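Peruvianin-I (Thevetia peruviana, PDB 6ORM) is a germin-like protein of the latex with proteolytic activity, classed as a cysteine peptidase that cleaves peptide bonds in proteins. Local coordinates at residues A93-M98 with A149-Q154. Residues are numbered along the deposited sequence; the frame is centred on the assembly and turned at random.
Sequences ASSLVM and ASLNSQ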
loop_
_atom_site.group_PDB
_atom_site.type_symbol
_atom_site.label_atom_id
_atom_site.label_comp_id
_atom_site.label_asym_id
_atom_site.label_seq_id
_atom_site.Cartn_x
_atom_site.Cartn_y
_atom_site.Cartn_z
ATOM N N ALA A 93 8.348 7.452 -7.955
ATOM C CA ALA A 93 9.139 6.244 -7.754
ATOM C C ALA A 93 10.549 6.596 -7.307
ATOM O O ALA A 93 11.068 7.670 -7.625
ATOM C CB ALA A 93 9.198 5.394 -9.029
ATOM N N SER A 94 11.156 5.674 -6.563
ATOM C CA SER A 94 12.599 5.665 -6.394
ATOM C C SER A 94 13.266 5.355 -7.730
ATOM O O SER A 94 12.664 4.760 -8.628
ATOM C CB SER A 94 13.021 4.620 -5.359
ATOM O OG SER A 94 12.346 4.794 -4.127
ATOM N N SER A 95 14.530 5.752 -7.855
ATOM C CA SER A 95 15.320 5.441 -9.039
ATOM C C SER A 95 16.656 4.863 -8.603
ATOM O O SER A 95 17.411 5.518 -7.877
ATOM C CB SER A 95 15.530 6.681 -9.911
ATOM O OG SER A 95 16.267 6.352 -11.076
ATOM N N LEU A 96 16.944 3.643 -9.049
ATOM C CA LEU A 96 18.221 2.984 -8.810
ATOM C C LEU A 96 19.008 3.024 -10.116
ATOM O O LEU A 96 18.656 2.342 -11.084
ATOM C CB LEU A 96 18.009 1.553 -8.319
ATOM C CG LEU A 96 19.238 0.730 -7.925
ATOM C CD1 LEU A 96 20.120 1.491 -6.943
ATOM C CD2 LEU A 96 18.803 -0.601 -7.330
ATOM N N VAL A 97 20.063 3.830 -10.138
ATOM C CA VAL A 97 20.850 4.067 -11.343
ATOM C C VAL A 97 22.015 3.088 -11.379
ATOM O O VAL A 97 22.716 2.912 -10.377
ATOM C CB VAL A 97 21.359 5.518 -11.385
ATOM C CG1 VAL A 97 22.362 5.701 -12.515
ATOM C CG2 VAL A 97 20.200 6.485 -11.533
ATOM N N MET A 98 22.214 2.434 -12.524
ATOM C CA MET A 98 23.419 1.649 -12.765
ATOM C C MET A 98 24.167 2.234 -13.952
ATOM O O MET A 98 23.641 2.259 -15.070
ATOM C CB MET A 98 23.117 0.173 -13.028
ATOM C CG MET A 98 24.405 -0.621 -13.256
ATOM S SD MET A 98 24.235 -2.415 -13.278
ATOM C CE MET A 98 23.260 -2.646 -14.763
ATOM N N ALA A 149 18.208 3.351 -15.309
ATOM C CA ALA A 149 17.457 3.680 -14.107
ATOM C C ALA A 149 16.363 2.639 -13.905
ATOM O O ALA A 149 15.486 2.483 -14.761
ATOM C CB ALA A 149 16.856 5.082 -14.207
ATOM N N SER A 150 16.434 1.913 -12.790
ATOM C CA SER A 150 15.358 1.025 -12.371
ATOM C C SER A 150 14.466 1.777 -11.393
ATOM O O SER A 150 14.959 2.348 -10.415
ATOM C CB SER A 150 15.917 -0.243 -11.722
ATOM O OG SER A 150 16.651 -1.022 -12.652
ATOM N N LEU A 151 13.162 1.801 -11.669
ATOM C CA LEU A 151 12.211 2.546 -10.854
ATOM C C LEU A 151 11.065 1.642 -10.424
ATOM O O LEU A 151 10.598 0.802 -11.199
ATOM C CB LEU A 151 11.673 3.766 -11.617
ATOM C CG LEU A 151 12.741 4.743 -12.121
ATOM C CD1 LEU A 151 12.979 4.575 -13.620
ATOM C CD2 LEU A 151 12.376 6.185 -11.785
ATOM N N ASN A 152 10.610 1.822 -9.182
ATOM C CA ASN A 152 9.557 0.976 -8.618
ATOM C C ASN A 152 8.170 1.559 -8.903
ATOM O O ASN A 152 7.365 1.825 -8.010
ATOM C CB ASN A 152 9.785 0.766 -7.125
ATOM C CG ASN A 152 9.789 2.064 -6.339
ATOM O OD1 ASN A 152 10.203 3.112 -6.838
ATOM N ND2 ASN A 152 9.323 1.998 -5.096
ATOM N N SER A 153 7.906 1.759 -10.190
ATOM C CA SER A 153 6.567 2.073 -10.669
ATOM C C SER A 153 6.504 1.712 -12.142
ATOM O O SER A 153 7.507 1.796 -12.852
ATOM C CB SER A 153 6.211 3.550 -10.462
ATOM O OG SER A 153 4.937 3.844 -11.014
ATOM N N GLN A 154 5.316 1.310 -12.594
ATOM C CA GLN A 154 5.124 1.095 -14.023
ATOM C C GLN A 154 5.099 2.398 -14.809
ATOM O O GLN A 154 5.208 2.362 -16.038
ATOM C CB GLN A 154 3.833 0.318 -14.277
ATOM C CG GLN A 154 2.579 1.144 -14.093
ATOM C CD GLN A 154 1.321 0.359 -14.393
ATOM O OE1 GLN A 154 1.056 -0.674 -13.777
ATOM N NE2 GLN A 154 0.538 0.847 -15.345
HETATM O O HOH W 1 9.792 4.463 -3.341
HETATM O O HOH W 2 19.242 0.037 -13.183
#
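Leu96 and Ser150 face each other as an antiparallel hydrogen-bonded pair, and two nearly straight bonds join them. Leu96 N donates to Ser150 O at 2.7 Å, with the donor in the carbonyl plane; in return Ser150 N reaches Leu96 O at 2.8 Å, tilted 32° from the plane of the Leu96 carbonyl. A water donates to Leu96 O and hydrogen-bonds Ser150 OG, a hydroxyl that also bonds Ser150 OG of the second subunit. The side chain of Leu151 leaves the other face of the sheet. Its CB sits 3.3 Å from Ser94 O and touches the methyl of Ala93. CG, swung anti to the carbonyl carbon (chi1 -57°), stays beside Ser94 O, and CD2 touches both Ser94 O and, at 3.7 Å, Ser95 CB, while CD1 lies 4.0 Å from Ala149 CB on its own strand. Further along, Ser95 OG lies against Ala149 CB at 3.4 Å. The two strands are neighbours in the antiparallel sheet of a cupin domain, the jelly-roll fold of the germins: 145-151 is flanked by 73-79 and 95-101, and the latter by 126-129. Leu96 and Ser150 point from the sheet to the second subunit, where Leu72 packs on Leu96. Cut back to an alanine, Leu151 would probably leave Ser95 CB without its methyl neighbour and open a gap beside Asn90 and Pro156, which the leucine also touches. Past the strand end the chain bends in an inverse gamma turn centred on Asn152, and the amide folds back to Ser94. OD1 takes a short but bent, weak bond from Ser94 N (2.7 Å, 126° at the hydrogen) and touches Ala93 CB at 3.3 Å. ND2 donates to a second water, which donates to Ser94 OG; that hydroxyl also bonds Leu70 O of the second subunit.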